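Local coordinates for protein predicted metal-dependent phosphohydrolase (Magnetospirillum magnetotacticum MS-1, PDB 3KH1) that probably hydrolyses phosphate esters of deoxynucleotides as a metal-dependent 5'-deoxynucleotidase of the HD-domain superfamily, at residues Glu19-Gln29 and Asp76-Phe86; His44-Leu55 and Leu140-His148. All coordinates share one frame; numbering follows the deposited sequence. Where two conformers were deposited one is given.

Contact 1 (Glu19-Gln29 and Asp76-Phe86)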
# COMPACT_ATOMS: atom_id res chain seq x y z
N GLU A 19 -2.17 -6.85 13.12
CA GLU A 19 -2.91 -5.71 13.66
C GLU A 19 -3.21 -4.64 12.61
O GLU A 19 -4.31 -4.10 12.55
CB GLU A 19 -2.13 -5.09 14.80
CG GLU A 19 -2.87 -3.90 15.47
CD GLU A 19 -4.12 -4.25 16.30
OE1 GLU A 19 -4.45 -5.44 16.52
OE2 GLU A 19 -4.78 -3.31 16.81
N ILE A 20 -2.25 -4.40 11.72
CA ILE A 20 -2.39 -3.29 10.79
C ILE A 20 -3.36 -3.58 9.66
O ILE A 20 -3.66 -2.65 8.90
CB ILE A 20 -1.01 -2.75 10.30
CG1 ILE A 20 -0.26 -3.75 9.43
CG2 ILE A 20 -0.15 -2.25 11.47
CD1 ILE A 20 1.06 -3.21 8.78
N ASP A 21 -3.89 -4.80 9.53
CA ASP A 21 -5.09 -5.01 8.72
C ASP A 21 -6.13 -3.94 8.98
O ASP A 21 -6.91 -3.57 8.07
CB ASP A 21 -5.73 -6.40 8.93
CG ASP A 21 -6.75 -6.79 7.82
OD1 ASP A 21 -6.28 -7.13 6.72
OD2 ASP A 21 -8.00 -6.86 8.07
N LYS A 22 -6.21 -3.50 10.24
CA LYS A 22 -7.24 -2.56 10.65
C LYS A 22 -7.17 -1.21 9.95
O LYS A 22 -8.15 -0.47 9.92
CB LYS A 22 -7.18 -2.37 12.15
CG LYS A 22 -7.52 -3.63 12.93
CD LYS A 22 -7.38 -3.37 14.46
CE LYS A 22 -7.67 -4.57 15.33
NZ LYS A 22 -7.45 -4.20 16.79
N LEU A 23 -6.03 -0.88 9.34
CA LEU A 23 -5.93 0.41 8.63
C LEU A 23 -6.92 0.47 7.47
O LEU A 23 -7.36 1.54 7.03
CB LEU A 23 -4.50 0.66 8.17
CG LEU A 23 -4.24 2.05 7.58
CD1 LEU A 23 -4.48 3.10 8.67
CD2 LEU A 23 -2.86 2.10 7.01
N LYS A 24 -7.26 -0.70 6.95
CA LYS A 24 -8.17 -0.84 5.82
C LYS A 24 -9.58 -0.34 6.13
O LYS A 24 -10.30 -0.03 5.18
CB LYS A 24 -8.20 -2.31 5.37
CG LYS A 24 -6.83 -2.80 4.84
CD LYS A 24 -6.75 -4.31 4.70
CE LYS A 24 -5.33 -4.77 4.41
NZ LYS A 24 -5.22 -6.28 4.39
N THR A 25 -9.92 -0.22 7.39
CA THR A 25 -11.23 0.17 7.84
C THR A 25 -11.35 1.67 8.15
O THR A 25 -12.41 2.13 8.50
CB THR A 25 -11.65 -0.64 9.17
OG1 THR A 25 -10.87 -0.19 10.27
CG2 THR A 25 -11.45 -2.06 9.04
N ILE A 26 -10.25 2.41 8.03
CA ILE A 26 -10.23 3.86 8.36
C ILE A 26 -10.49 4.63 7.08
O ILE A 26 -9.72 4.56 6.10
CB ILE A 26 -8.92 4.29 8.99
CG1 ILE A 26 -8.56 3.45 10.22
CG2 ILE A 26 -8.96 5.81 9.35
CD1 ILE A 26 -9.59 3.51 11.35
N LEU A 27 -11.58 5.36 7.05
CA LEU A 27 -12.04 6.07 5.83
C LEU A 27 -11.71 7.56 5.81
O LEU A 27 -11.81 8.27 6.81
CB LEU A 27 -13.55 5.90 5.66
CG LEU A 27 -13.96 4.41 5.58
CD1 LEU A 27 -15.42 4.20 5.42
CD2 LEU A 27 -13.15 3.66 4.47
N ARG A 28 -11.31 8.01 4.64
CA ARG A 28 -11.00 9.39 4.35
C ARG A 28 -12.21 10.07 3.71
O ARG A 28 -13.20 9.42 3.36
CB ARG A 28 -9.83 9.43 3.37
CG ARG A 28 -8.55 8.89 3.96
CD ARG A 28 -7.46 8.61 2.97
NE ARG A 28 -7.24 9.71 2.07
CZ ARG A 28 -6.54 10.80 2.25
NH1 ARG A 28 -5.76 10.91 3.30
NH2 ARG A 28 -6.52 11.73 1.27
N GLN A 29 -12.12 11.38 3.48
CA GLN A 29 -13.16 12.08 2.70
C GLN A 29 -12.91 12.10 1.19
O GLN A 29 -13.84 12.35 0.41
CB GLN A 29 -13.32 13.52 3.20
CG GLN A 29 -13.90 13.57 4.57
CD GLN A 29 -15.27 12.91 4.61
OE1 GLN A 29 -16.20 13.36 3.91
NE2 GLN A 29 -15.41 11.85 5.42
N ASP A 76 0.13 6.53 8.11
CA ASP A 76 -1.21 6.57 8.66
C ASP A 76 -1.54 5.44 9.63
O ASP A 76 -2.66 5.35 10.12
CB ASP A 76 -2.28 6.63 7.57
CG ASP A 76 -2.63 8.06 7.17
OD1 ASP A 76 -2.33 9.00 7.94
OD2 ASP A 76 -3.28 8.17 6.11
N ILE A 77 -0.58 4.63 9.99
CA ILE A 77 -0.86 3.55 10.96
C ILE A 77 -1.49 4.07 12.25
O ILE A 77 -2.41 3.42 12.79
CB ILE A 77 0.36 2.66 11.17
CG1 ILE A 77 0.55 1.75 9.91
CG2 ILE A 77 0.25 1.86 12.50
CD1 ILE A 77 1.88 0.99 9.87
N VAL A 78 -1.04 5.24 12.72
CA VAL A 78 -1.66 5.79 13.92
C VAL A 78 -3.17 6.00 13.82
O VAL A 78 -3.89 5.98 14.85
CB VAL A 78 -1.02 7.13 14.37
CG1 VAL A 78 0.43 6.86 14.88
CG2 VAL A 78 -1.09 8.22 13.25
N GLU A 79 -3.69 6.17 12.60
CA GLU A 79 -5.13 6.38 12.41
C GLU A 79 -5.99 5.16 12.78
O GLU A 79 -7.19 5.29 12.95
CB GLU A 79 -5.44 6.92 11.00
CG GLU A 79 -4.69 8.25 10.71
CD GLU A 79 -5.28 9.11 9.62
OE1 GLU A 79 -6.09 8.63 8.83
OE2 GLU A 79 -4.92 10.32 9.60
N ILE A 80 -5.40 3.97 12.86
CA ILE A 80 -6.12 2.79 13.37
C ILE A 80 -6.82 3.13 14.66
O ILE A 80 -7.96 2.70 14.86
CB ILE A 80 -5.20 1.56 13.51
CG1 ILE A 80 -4.78 1.04 12.14
CG2 ILE A 80 -5.84 0.48 14.37
CD1 ILE A 80 -3.60 0.13 12.17
N ASP A 81 -6.12 3.81 15.57
CA ASP A 81 -6.70 4.22 16.84
C ASP A 81 -7.21 5.66 16.80
O ASP A 81 -8.20 5.99 17.48
CB ASP A 81 -5.68 4.10 17.99
CG ASP A 81 -5.30 2.67 18.36
OD1 ASP A 81 -5.86 1.68 17.79
OD2 ASP A 81 -4.44 2.59 19.31
N ALA A 82 -6.51 6.56 16.10
CA ALA A 82 -6.85 7.99 16.16
C ALA A 82 -7.94 8.42 15.17
O ALA A 82 -8.50 9.51 15.34
CB ALA A 82 -5.62 8.86 15.97
N GLY A 83 -8.23 7.59 14.16
CA GLY A 83 -9.15 7.95 13.09
C GLY A 83 -8.54 8.95 12.13
O GLY A 83 -7.43 9.42 12.30
N ASP A 84 -9.28 9.25 11.09
CA ASP A 84 -8.88 10.23 10.12
C ASP A 84 -9.46 11.59 10.50
O ASP A 84 -10.55 11.68 11.08
CB ASP A 84 -9.42 9.82 8.75
CG ASP A 84 -9.05 10.81 7.66
OD1 ASP A 84 -7.85 10.90 7.41
OD2 ASP A 84 -9.93 11.46 7.07
N THR A 85 -8.68 12.64 10.20
CA THR A 85 -9.12 14.00 10.36
C THR A 85 -9.03 14.68 9.00
O THR A 85 -7.94 14.76 8.43
CB THR A 85 -8.18 14.76 11.38
OG1 THR A 85 -8.07 14.05 12.65
CG2 THR A 85 -8.72 16.16 11.64
N PHE A 86 -10.14 15.20 8.50
CA PHE A 86 -10.13 15.89 7.20
C PHE A 86 -9.27 17.14 7.33
O PHE A 86 -9.38 17.86 8.31
CB PHE A 86 -11.54 16.22 6.81
CG PHE A 86 -11.68 16.88 5.46
CD1 PHE A 86 -11.13 16.31 4.32
CD2 PHE A 86 -12.36 18.06 5.36
CE1 PHE A 86 -11.31 16.91 3.08
CE2 PHE A 86 -12.54 18.69 4.14
CZ PHE A 86 -12.03 18.10 2.98
O HOH W 1 -13.06 10.84 7.10
O HOH W 2 -5.54 9.50 5.75
O HOH W 3 -10.11 12.90 4.95

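Contact 2 (His44-Leu55 and Leu140-His148)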
# COMPACT_ATOMS: atom_id res chain seq x y z
N HIS A 44 -5.05 4.36 0.21
CA HIS A 44 -4.42 5.67 0.02
C HIS A 44 -2.91 5.55 0.12
O HIS A 44 -2.20 6.05 -0.76
CB HIS A 44 -4.94 6.67 1.06
CG HIS A 44 -4.33 8.03 0.96
ND1 HIS A 44 -4.74 8.95 0.01
CD2 HIS A 44 -3.29 8.60 1.61
CE1 HIS A 44 -4.03 10.06 0.15
NE2 HIS A 44 -3.11 9.85 1.07
N SER A 45 -2.42 4.85 1.16
CA SER A 45 -0.99 4.69 1.33
C SER A 45 -0.42 3.84 0.16
O SER A 45 0.70 4.13 -0.29
CB SER A 45 -0.65 4.09 2.69
OG SER A 45 -0.78 5.10 3.69
N TRP A 46 -1.11 2.79 -0.29
CA TRP A 46 -0.68 2.09 -1.50
C TRP A 46 -0.45 3.09 -2.63
O TRP A 46 0.57 3.04 -3.32
CB TRP A 46 -1.75 1.05 -1.95
CG TRP A 46 -1.47 0.56 -3.34
CD1 TRP A 46 -0.56 -0.36 -3.68
CD2 TRP A 46 -2.10 1.01 -4.54
NE1 TRP A 46 -0.51 -0.51 -5.02
CE2 TRP A 46 -1.47 0.32 -5.59
CE3 TRP A 46 -3.11 1.91 -4.81
CZ2 TRP A 46 -1.79 0.53 -6.92
CZ3 TRP A 46 -3.48 2.09 -6.16
CH2 TRP A 46 -2.81 1.41 -7.19
N HIS A 47 -1.41 3.95 -2.86
CA HIS A 47 -1.39 4.81 -4.01
C HIS A 47 -0.26 5.80 -3.96
O HIS A 47 0.49 5.96 -4.93
CB HIS A 47 -2.73 5.54 -4.09
CG HIS A 47 -3.11 6.01 -5.47
ND1 HIS A 47 -4.31 6.63 -5.70
CD2 HIS A 47 -2.46 5.97 -6.66
CE1 HIS A 47 -4.41 6.90 -6.99
NE2 HIS A 47 -3.32 6.50 -7.61
N ILE A 48 -0.04 6.41 -2.80
CA ILE A 48 1.02 7.42 -2.69
C ILE A 48 2.40 6.77 -2.71
O ILE A 48 3.34 7.34 -3.22
CB ILE A 48 0.98 8.27 -1.38
CG1 ILE A 48 -0.42 8.69 -0.93
CG2 ILE A 48 1.85 9.53 -1.55
CD1 ILE A 48 -1.30 9.26 -2.06
N ALA A 49 2.55 5.60 -2.08
CA ALA A 49 3.85 4.91 -2.15
C ALA A 49 4.19 4.51 -3.58
O ALA A 49 5.35 4.62 -3.99
CB ALA A 49 3.86 3.68 -1.22
N THR A 50 3.20 4.09 -4.35
CA THR A 50 3.44 3.78 -5.74
C THR A 50 3.83 5.06 -6.52
O THR A 50 4.77 5.05 -7.33
CB THR A 50 2.17 3.12 -6.36
OG1 THR A 50 1.84 1.96 -5.59
CG2 THR A 50 2.39 2.70 -7.80
N MSE A 51 3.16 6.16 -6.22
CA MSE A 51 3.52 7.45 -6.81
C MSE A 51 4.96 7.86 -6.49
O MSE A 51 5.62 8.47 -7.32
CB MSE A 51 2.59 8.57 -6.32
CG MSE A 51 1.19 8.50 -6.89
SE MSE A 51 -0.10 9.63 -6.01
CE MSE A 51 0.62 11.41 -6.53
N ALA A 52 5.45 7.56 -5.29
CA ALA A 52 6.84 7.88 -4.93
C ALA A 52 7.80 7.27 -5.95
O ALA A 52 8.71 7.93 -6.40
CB ALA A 52 7.15 7.41 -3.49
N PHE A 53 7.61 5.99 -6.28
CA PHE A 53 8.47 5.34 -7.23
C PHE A 53 8.26 5.90 -8.63
O PHE A 53 9.21 6.17 -9.34
CB PHE A 53 8.24 3.82 -7.20
CG PHE A 53 8.80 3.16 -5.99
CD1 PHE A 53 10.17 3.10 -5.78
CD2 PHE A 53 7.95 2.59 -5.07
CE1 PHE A 53 10.67 2.49 -4.66
CE2 PHE A 53 8.44 1.92 -3.93
CZ PHE A 53 9.80 1.88 -3.70
N LEU A 54 7.02 6.09 -9.05
CA LEU A 54 6.72 6.57 -10.39
C LEU A 54 7.24 7.98 -10.66
O LEU A 54 7.67 8.29 -11.76
CB LEU A 54 5.22 6.55 -10.64
CG LEU A 54 4.51 5.22 -10.72
CD1 LEU A 54 2.97 5.36 -10.59
CD2 LEU A 54 4.87 4.42 -11.98
N LEU A 55 7.19 8.80 -9.61
CA LEU A 55 7.47 10.24 -9.72
C LEU A 55 8.82 10.60 -9.12
O LEU A 55 9.11 11.77 -8.89
CB LEU A 55 6.33 11.04 -9.07
CG LEU A 55 4.95 10.84 -9.73
CD1 LEU A 55 3.89 11.62 -8.98
CD2 LEU A 55 4.94 11.25 -11.24
N LEU A 140 3.70 14.34 -2.14
CA LEU A 140 2.95 13.33 -2.86
C LEU A 140 1.61 13.10 -2.21
O LEU A 140 0.56 12.97 -2.85
CB LEU A 140 3.70 12.03 -2.91
CG LEU A 140 5.00 12.07 -3.67
CD1 LEU A 140 5.82 10.81 -3.35
CD2 LEU A 140 4.72 12.18 -5.16
N ASP A 141 1.60 13.07 -0.89
CA ASP A 141 0.39 12.87 -0.12
C ASP A 141 -0.61 14.00 -0.31
O ASP A 141 -1.83 13.78 -0.28
CB ASP A 141 0.69 12.72 1.35
CG ASP A 141 -0.50 12.29 2.11
OD1 ASP A 141 -0.97 11.16 1.84
OD2 ASP A 141 -0.92 13.04 2.98
N ARG A 142 -0.10 15.22 -0.50
CA ARG A 142 -0.97 16.38 -0.71
C ARG A 142 -1.42 16.48 -2.16
O ARG A 142 -2.48 17.04 -2.46
CB ARG A 142 -0.23 17.65 -0.30
CG ARG A 142 0.02 17.77 1.20
CD ARG A 142 -1.04 18.51 1.90
NE ARG A 142 -2.42 18.08 1.69
CZ ARG A 142 -3.06 17.10 2.36
NH1 ARG A 142 -2.48 16.43 3.36
NH2 ARG A 142 -4.34 16.84 2.07
N LEU A 143 -0.63 15.96 -3.10
CA LEU A 143 -1.00 16.02 -4.53
C LEU A 143 -2.15 15.09 -4.84
O LEU A 143 -3.06 15.43 -5.61
CB LEU A 143 0.20 15.61 -5.34
CG LEU A 143 0.03 15.50 -6.86
CD1 LEU A 143 -0.44 16.83 -7.49
CD2 LEU A 143 1.31 15.02 -7.56
N GLN A 144 -2.09 13.89 -4.29
CA GLN A 144 -3.05 12.87 -4.68
C GLN A 144 -4.54 13.27 -4.47
O GLN A 144 -5.37 13.02 -5.37
CB GLN A 144 -2.70 11.52 -4.07
CG GLN A 144 -3.60 10.33 -4.46
CD GLN A 144 -4.71 10.06 -3.48
OE1 GLN A 144 -5.02 10.87 -2.59
NE2 GLN A 144 -5.27 8.83 -3.59
N PRO A 145 -4.89 13.90 -3.35
CA PRO A 145 -6.29 14.29 -3.19
C PRO A 145 -6.73 15.33 -4.21
O PRO A 145 -7.91 15.41 -4.54
CB PRO A 145 -6.41 14.79 -1.75
CG PRO A 145 -5.21 14.28 -1.12
CD PRO A 145 -4.15 14.03 -2.08
N LEU A 146 -5.81 16.18 -4.65
CA LEU A 146 -6.11 17.15 -5.72
C LEU A 146 -6.45 16.44 -7.02
O LEU A 146 -7.44 16.77 -7.70
CB LEU A 146 -4.96 18.13 -5.92
CG LEU A 146 -4.52 18.92 -4.69
CD1 LEU A 146 -3.33 19.85 -5.06
CD2 LEU A 146 -5.64 19.68 -4.04
N LEU A 147 -5.65 15.43 -7.34
CA LEU A 147 -5.94 14.57 -8.49
C LEU A 147 -7.33 13.99 -8.40
O LEU A 147 -8.09 13.99 -9.38
CB LEU A 147 -4.91 13.45 -8.62
CG LEU A 147 -3.43 13.83 -8.83
CD1 LEU A 147 -2.55 12.59 -8.88
CD2 LEU A 147 -3.22 14.62 -10.07
N HIS A 148 -7.67 13.49 -7.23
CA HIS A 148 -8.99 12.84 -7.07
C HIS A 148 -10.14 13.83 -7.10
O HIS A 148 -11.15 13.57 -7.76
CB HIS A 148 -9.03 12.02 -5.79
CG HIS A 148 -8.38 10.68 -5.93
ND1 HIS A 148 -9.04 9.54 -5.61
CD2 HIS A 148 -7.16 10.31 -6.40
CE1 HIS A 148 -8.26 8.50 -5.90
NE2 HIS A 148 -7.11 8.93 -6.39

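Contact 1 (Glu19-Gln29 and Asp76-Phe86)
With CG1 beside its backbone N (chi1 -70°) and the chain extended to CD1, Ile80 packs on the 3-10 turn of 21-25: its CG1 stands 3.6 Å from Leu23 N, while its CG2 touches Lys22 CB at 3.9 Å, the side chains crossing at about a right angle. Leu23, its CG anti to N (chi1 -172°), reaches past the turn to bring CD1 within 3.2 Å of Asp76 O. Branched aliphatics suit this meeting, where no direct hydrogen bond joins the segments. Ile26 faces helix 79-82, its CD1 3.4 Å from Glu79 O and its CG2 touching both Glu79 CB and Asp84 N; an alanine here would probably open a gap over the Glu79 carbonyl and leave the helix end less firmly packed. Beyond Gly83, whose positive phi takes the chain out of the helix, water does much of the joining. Asp84 OD2 accepts from water 3 (2.6 Å), which accepts from Gln29 N. A further water, water 2, accepts from Arg28 NH1 (2.8 Å), whose NE is salt-bridged to Glu39, and donates to Asp76 OD2. Asp76 follows a histidine, the His-Asp pair that names the HD domain and binds metal in relatives, so the contact probably borders the active site.

Contact 2 (His44-Leu55 and Leu140-His148)
Helices 44-54 and 140-148 cross at 111° with their axes 9.6 Å apart, and the nearest CA atoms are those of Ile48 and Asp141, at 6.1 Å. His44 holds CG anti to its backbone N (chi1 179°), which turns the imidazole toward the second helix. Its NE2 donates to Asp141 OD1 at 2.6 Å with an N-H...O angle of 162°. The oxygen lies in the ring plane and is met on its syn side, somewhat out of the carboxylate plane; ring and carboxylate stand almost perpendicular. His44 ND1 is bonded to Glu39. A histidine and an aspartate at such places, together with His75-Asp76, bind the metal in HD-domain relatives, so this is probably the family's metal site, with His44 and Asp141 here bonded to each other. Gln144 fills a hole among His44, His47, Ile48 and Met51. An amide suits the place because its NE2 gives a nearly straight bond to His47 ND1 (3.2 Å) that lies in the amide plane but well out of the imidazole plane, and another to Glu39. His47 NE2 is bonded to Val17 O of the second subunit. Farther along, the pairing turns apolar: Met51, a selenomethionine, is a knob among Leu140, Leu143, Gln144 and Leu147, bent so that CE rests 3.8 Å from Leu143 CD2. Ala52 is small enough for Leu140 CD1 to come within 3.5 Å of Ala52 CA.

How the contacts relate
Contact 2 is wholly buried, a crossing of two long helices near the centre of the fold; contact 1 is only partly buried and joins short irregular pieces nearer the surface. Their chemistry follows: direct side-chain hydrogen bonds and interlocked knobs inside, aliphatic cover and bridging waters outside. They share no segment, but helix 41-54 serves both, since Leu23, Ile26 and Arg28 of contact 1 touch Asp41 on it. The contacts meet where Arg28 NH2 approaches His44 CE1 to 3.2 Å, and Glu39 ties them further, taking Arg28 from contact 1 and both His44 and Gln144 from contact 2. Each also faces the second subunit: Leu23 packs on its Trp46, and His47 bonds with its Lys24.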